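Local coordinates for protein alpha-glucosidase (Bacteroides thetaiotaomicron, PDB 5XFM) that acts as a bifunctional beta-L-arabinopyranosidase and alpha-galactosidase of glycoside hydrolase family 97, at residues V214-V226 and N230-N242. The protein carries 1 engineered substitution. Residues are numbered along the deposited sequence; the frame is centred on the assembly and turned at random.
Sequences VDSRYCGSRLSDV and NLYTVAFPMAEEN
The hydroxyl oxygen of S224 is gripped from several sides: the backbone N-H of T233 donates to it (N to OG 3.0 Å, 159° at the hydrogen), it gives its own proton to the carbonyl of D225 next door, and a water adds a weak bond. That water also donates to L231 O and meets T233 OG1. With chi1 at 67°, S224 OG sits between its backbone N and carbonyl carbon, where it can take the T233 N-H while S224 N itself bonds T233 O at 2.9 Å. Next to it L223 and V234 form a non-hydrogen-bonded antiparallel pair, and beyond them R222 and A235 are a hydrogen-bonded one, with an almost straight (177°) A235 N to R222 O bond.

R222 runs extended from CG to NE, and a turn of about a right angle about the NE end sets one face of the guanidinium over A235 CB, with its edge against P237 CA. NH1 makes a short but bent, weak bond to F236 O, whereas NE is held by the carbonyl of H191; E241 OE2 adds only a nearby opposite charge. A leucine in place of R222 would probably leave the carbonyls of H191 and F236 without these donors and strip the flat guanidinium from over the A235 methyl.

Beyond the strands, C219 SG rests over the face of the F236 ring, 4.1 Å from its centroid, and also touches P237 CD. S221 OG comes in at that ring's edge, and Y218, whose hydroxyl bonds E142, crosses F236 at about a right angle. At the turn end, V226 CG2 presses on Y232 CE2 at 3.3 Å.

This is a beta hairpin of the GH97 N-terminal region: strand 231-235 pairs on its other side with strand 136-147, Y218 packs on strand 256-266, and V214 reaches helix 410-425.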
loop_
_atom_site.group_PDB
_atom_site.type_symbol
_atom_site.label_atom_id
_atom_site.label_comp_id
_atom_site.label_asym_id
_atom_site.label_seq_id
_atom_site.Cartn_x
_atom_site.Cartn_y
_atom_site.Cartn_z
ATOM N N VAL A 214 4.395 5.887 10.622
ATOM C CA VAL A 214 5.851 5.916 10.596
ATOM C C VAL A 214 6.364 7.121 9.817
ATOM O O VAL A 214 6.071 7.286 8.629
ATOM C CB VAL A 214 6.438 4.639 9.975
ATOM C CG1 VAL A 214 7.956 4.772 9.809
ATOM C CG2 VAL A 214 6.062 3.425 10.810
ATOM N N ASP A 215 7.122 7.971 10.500
ATOM C CA ASP A 215 7.739 9.113 9.854
ATOM C C ASP A 215 9.182 9.203 10.291
ATOM O O ASP A 215 9.770 8.206 10.700
ATOM C CB ASP A 215 6.986 10.414 10.171
ATOM C CG ASP A 215 6.745 10.621 11.666
ATOM O OD1 ASP A 215 7.636 10.312 12.490
ATOM O OD2 ASP A 215 5.650 11.111 12.014
ATOM N N SER A 216 9.733 10.408 10.260
ATOM C CA SER A 216 11.143 10.612 10.563
ATOM C C SER A 216 11.520 10.214 11.995
ATOM O O SER A 216 12.698 10.056 12.308
ATOM C CB SER A 216 11.529 12.071 10.285
ATOM O OG SER A 216 10.887 12.960 11.173
ATOM N N ARG A 217 10.524 10.072 12.866
ATOM C CA ARG A 217 10.783 9.812 14.282
ATOM C C ARG A 217 10.964 8.328 14.622
ATOM O O ARG A 217 11.139 7.976 15.782
ATOM C CB ARG A 217 9.662 10.414 15.136
ATOM C CG ARG A 217 9.807 11.924 15.329
ATOM C CD ARG A 217 8.525 12.585 15.807
ATOM N NE ARG A 217 7.460 12.506 14.810
ATOM C CZ ARG A 217 6.167 12.677 15.078
ATOM N NH1 ARG A 217 5.770 12.934 16.320
ATOM N NH2 ARG A 217 5.269 12.586 14.104
ATOM N N TYR A 218 10.952 7.457 13.619
ATOM C CA TYR A 218 11.131 6.036 13.887
ATOM C C TYR A 218 11.679 5.324 12.658
ATOM O O TYR A 218 11.934 5.942 11.626
ATOM C CB TYR A 218 9.806 5.403 14.308
ATOM C CG TYR A 218 9.878 4.358 15.412
ATOM C CD1 TYR A 218 10.001 4.737 16.746
ATOM C CD2 TYR A 218 9.759 3.002 15.127
ATOM C CE1 TYR A 218 10.032 3.802 17.765
ATOM C CE2 TYR A 218 9.789 2.050 16.145
ATOM C CZ TYR A 218 9.926 2.458 17.464
ATOM O OH TYR A 218 9.957 1.525 18.481
ATOM N N CYS A 219 11.849 4.014 12.779
ATOM C CA CYS A 219 12.222 3.181 11.649
ATOM C C CYS A 219 10.972 2.479 11.133
ATOM O O CYS A 219 9.967 2.404 11.837
ATOM C CB CYS A 219 13.278 2.156 12.067
ATOM S SG CYS A 219 12.710 1.051 13.388
ATOM N N GLY A 220 11.031 1.975 9.906
ATOM C CA GLY A 220 9.984 1.103 9.405
ATOM C C GLY A 220 10.209 -0.272 10.005
ATOM O O GLY A 220 11.351 -0.694 10.163
ATOM N N SER A 221 9.137 -0.969 10.365
ATOM C CA SER A 221 9.295 -2.293 10.957
ATOM C C SER A 221 8.678 -3.378 10.082
ATOM O O SER A 221 8.015 -3.087 9.084
ATOM C CB SER A 221 8.686 -2.334 12.359
ATOM O OG SER A 221 9.504 -1.641 13.284
ATOM N N ARG A 222 8.902 -4.627 10.473
ATOM C CA ARG A 222 8.399 -5.775 9.726
ATOM C C ARG A 222 8.133 -6.923 10.699
ATOM O O ARG A 222 8.317 -6.764 11.908
ATOM C CB ARG A 222 9.401 -6.212 8.667
ATOM C CG ARG A 222 10.586 -6.927 9.263
ATOM C CD ARG A 222 11.625 -7.274 8.243
ATOM N NE ARG A 222 12.719 -7.990 8.878
ATOM C CZ ARG A 222 13.750 -7.396 9.457
ATOM N NH1 ARG A 222 13.816 -6.075 9.481
ATOM N NH2 ARG A 222 14.704 -8.123 10.023
ATOM N N LEU A 223 7.686 -8.068 10.192
ATOM C CA LEU A 223 7.526 -9.238 11.055
ATOM C C LEU A 223 8.730 -10.171 10.949
ATOM O O LEU A 223 9.299 -10.358 9.862
ATOM C CB LEU A 223 6.234 -10.004 10.730
ATOM C CG LEU A 223 4.911 -9.379 11.190
ATOM C CD1 LEU A 223 3.744 -10.350 11.029
ATOM C CD2 LEU A 223 5.005 -8.864 12.617
ATOM N N SER A 224 9.140 -10.723 12.090
ATOM C CA SER A 224 10.206 -11.723 12.121
ATOM C C SER A 224 9.728 -13.051 11.545
ATOM O O SER A 224 8.568 -13.206 11.168
ATOM C CB SER A 224 10.704 -11.962 13.549
ATOM O OG SER A 224 9.701 -12.571 14.351
ATOM N N ASP A 225 10.637 -14.016 11.477
ATOM C CA ASP A 225 10.232 -15.392 11.252
ATOM C C ASP A 225 9.424 -15.848 12.472
ATOM O O ASP A 225 9.481 -15.217 13.536
ATOM C CB ASP A 225 11.443 -16.302 11.035
ATOM C CG ASP A 225 11.937 -16.283 9.597
ATOM O OD1 ASP A 225 13.080 -15.837 9.363
ATOM O OD2 ASP A 225 11.201 -16.756 8.709
ATOM N N VAL A 226 8.648 -16.914 12.304
ATOM C CA VAL A 226 7.897 -17.481 13.410
ATOM C C VAL A 226 8.859 -18.019 14.445
ATOM O O VAL A 226 9.974 -18.428 14.120
ATOM C CB VAL A 226 6.972 -18.631 12.983
ATOM C CG1 VAL A 226 5.975 -18.965 14.092
ATOM C CG2 VAL A 226 6.247 -18.269 11.764
ATOM N N ASN A 230 4.108 -20.264 16.618
ATOM C CA ASN A 230 2.984 -19.391 16.289
ATOM C C ASN A 230 3.175 -17.896 16.560
ATOM O O ASN A 230 2.211 -17.134 16.511
ATOM C CB ASN A 230 1.759 -19.866 17.065
ATOM C CG ASN A 230 2.025 -19.949 18.558
ATOM O OD1 ASN A 230 3.108 -19.587 19.029
ATOM N ND2 ASN A 230 1.036 -20.416 19.313
ATOM N N LEU A 231 4.398 -17.468 16.852
ATOM C CA LEU A 231 4.605 -16.083 17.268
ATOM C C LEU A 231 5.430 -15.281 16.273
ATOM O O LEU A 231 6.525 -15.683 15.895
ATOM C CB LEU A 231 5.277 -16.023 18.644
ATOM C CG LEU A 231 5.643 -14.593 19.063
ATOM C CD1 LEU A 231 4.388 -13.788 19.308
ATOM C CD2 LEU A 231 6.564 -14.558 20.277
ATOM N N TYR A 232 4.900 -14.132 15.875
ATOM C CA TYR A 232 5.620 -13.207 15.011
ATOM C C TYR A 232 5.966 -11.963 15.805
ATOM O O TYR A 232 5.098 -11.372 16.415
ATOM C CB TYR A 232 4.779 -12.826 13.792
ATOM C CG TYR A 232 4.444 -13.995 12.907
ATOM C CD1 TYR A 232 3.340 -14.789 13.172
ATOM C CD2 TYR A 232 5.238 -14.312 11.814
ATOM C CE1 TYR A 232 3.029 -15.862 12.374
ATOM C CE2 TYR A 232 4.929 -15.377 11.005
ATOM C CZ TYR A 232 3.824 -16.152 11.289
ATOM O OH TYR A 232 3.514 -17.232 10.497
ATOM N N THR A 233 7.233 -11.575 15.799
ATOM C CA THR A 233 7.689 -10.426 16.570
ATOM C C THR A 233 8.028 -9.244 15.663
ATOM O O THR A 233 8.541 -9.415 14.554
ATOM C CB THR A 233 8.907 -10.800 17.428
ATOM O OG1 THR A 233 8.514 -11.806 18.364
ATOM C CG2 THR A 233 9.443 -9.596 18.193
ATOM N N VAL A 234 7.703 -8.045 16.127
ATOM C CA VAL A 234 8.074 -6.830 15.425
ATOM C C VAL A 234 9.595 -6.727 15.359
ATOM O O VAL A 234 10.270 -6.712 16.389
ATOM C CB VAL A 234 7.502 -5.584 16.115
ATOM C CG1 VAL A 234 8.069 -4.308 15.466
ATOM C CG2 VAL A 234 5.980 -5.604 16.052
ATOM N N ALA A 235 10.131 -6.690 14.145
ATOM C CA ALA A 235 11.571 -6.615 13.955
ATOM C C ALA A 235 11.967 -5.276 13.347
ATOM O O ALA A 235 11.255 -4.742 12.493
ATOM C CB ALA A 235 12.052 -7.764 13.069
ATOM N N PHE A 236 13.113 -4.749 13.775
ATOM C CA PHE A 236 13.640 -3.500 13.241
ATOM C C PHE A 236 14.471 -3.806 11.988
ATOM O O PHE A 236 14.796 -4.969 11.739
ATOM C CB PHE A 236 14.477 -2.781 14.305
ATOM C CG PHE A 236 13.664 -2.183 15.416
ATOM C CD1 PHE A 236 12.287 -2.051 15.297
ATOM C CD2 PHE A 236 14.274 -1.778 16.597
ATOM C CE1 PHE A 236 11.536 -1.514 16.327
ATOM C CE2 PHE A 236 13.527 -1.240 17.629
ATOM C CZ PHE A 236 12.157 -1.108 17.493
ATOM N N PRO A 237 14.814 -2.772 11.189
ATOM C CA PRO A 237 15.567 -3.038 9.955
ATOM C C PRO A 237 16.915 -3.719 10.185
ATOM O O PRO A 237 17.486 -3.634 11.274
ATOM C CB PRO A 237 15.761 -1.639 9.344
ATOM C CG PRO A 237 15.398 -0.662 10.424
ATOM C CD PRO A 237 14.409 -1.359 11.293
ATOM N N MET A 238 17.406 -4.406 9.157
ATOM C CA MET A 238 18.697 -5.075 9.220
ATOM C C MET A 238 19.848 -4.077 9.097
ATOM O O MET A 238 19.741 -3.088 8.381
ATOM C CB MET A 238 18.785 -6.138 8.126
ATOM C CG MET A 238 17.654 -7.151 8.199
ATOM S SD MET A 238 17.475 -8.108 6.689
ATOM C CE MET A 238 17.003 -6.829 5.530
ATOM N N ALA A 239 20.942 -4.349 9.801
ATOM C CA ALA A 239 22.094 -3.470 9.818
ATOM C C ALA A 239 22.704 -3.291 8.428
ATOM O O ALA A 239 23.245 -2.234 8.109
ATOM C CB ALA A 239 23.142 -4.009 10.790
ATOM N N GLU A 240 22.597 -4.319 7.597
ATOM C CA GLU A 240 23.194 -4.276 6.271
ATOM C C GLU A 240 22.425 -3.388 5.293
ATOM O O GLU A 240 22.903 -3.142 4.192
ATOM C CB GLU A 240 23.314 -5.689 5.686
ATOM C CG GLU A 240 24.290 -6.602 6.416
ATOM C CD GLU A 240 23.677 -7.239 7.653
ATOM O OE1 GLU A 240 22.472 -7.018 7.904
ATOM O OE2 GLU A 240 24.404 -7.957 8.373
ATOM N N GLU A 241 21.242 -2.914 5.682
ATOM C CA GLU A 241 20.461 -2.043 4.802
ATOM C C GLU A 241 21.157 -0.683 4.633
ATOM O O GLU A 241 22.062 -0.346 5.402
ATOM C CB GLU A 241 19.042 -1.845 5.338
ATOM C CG GLU A 241 18.156 -3.082 5.242
ATOM C CD GLU A 241 16.741 -2.839 5.759
ATOM O OE1 GLU A 241 16.029 -1.980 5.188
ATOM O OE2 GLU A 241 16.348 -3.501 6.747
ATOM N N ASN A 242 20.760 0.069 3.606
ATOM C CA ASN A 242 21.366 1.373 3.312
ATOM C C ASN A 242 22.874 1.236 3.114
ATOM O O ASN A 242 23.643 2.140 3.461
ATOM C CB ASN A 242 21.060 2.370 4.435
ATOM C CG ASN A 242 21.176 3.814 3.991
ATOM O OD1 ASN A 242 20.917 4.141 2.834
ATOM N ND2 ASN A 242 21.574 4.686 4.913
HETATM O O HOH W 1 8.649 -14.378 17.054
#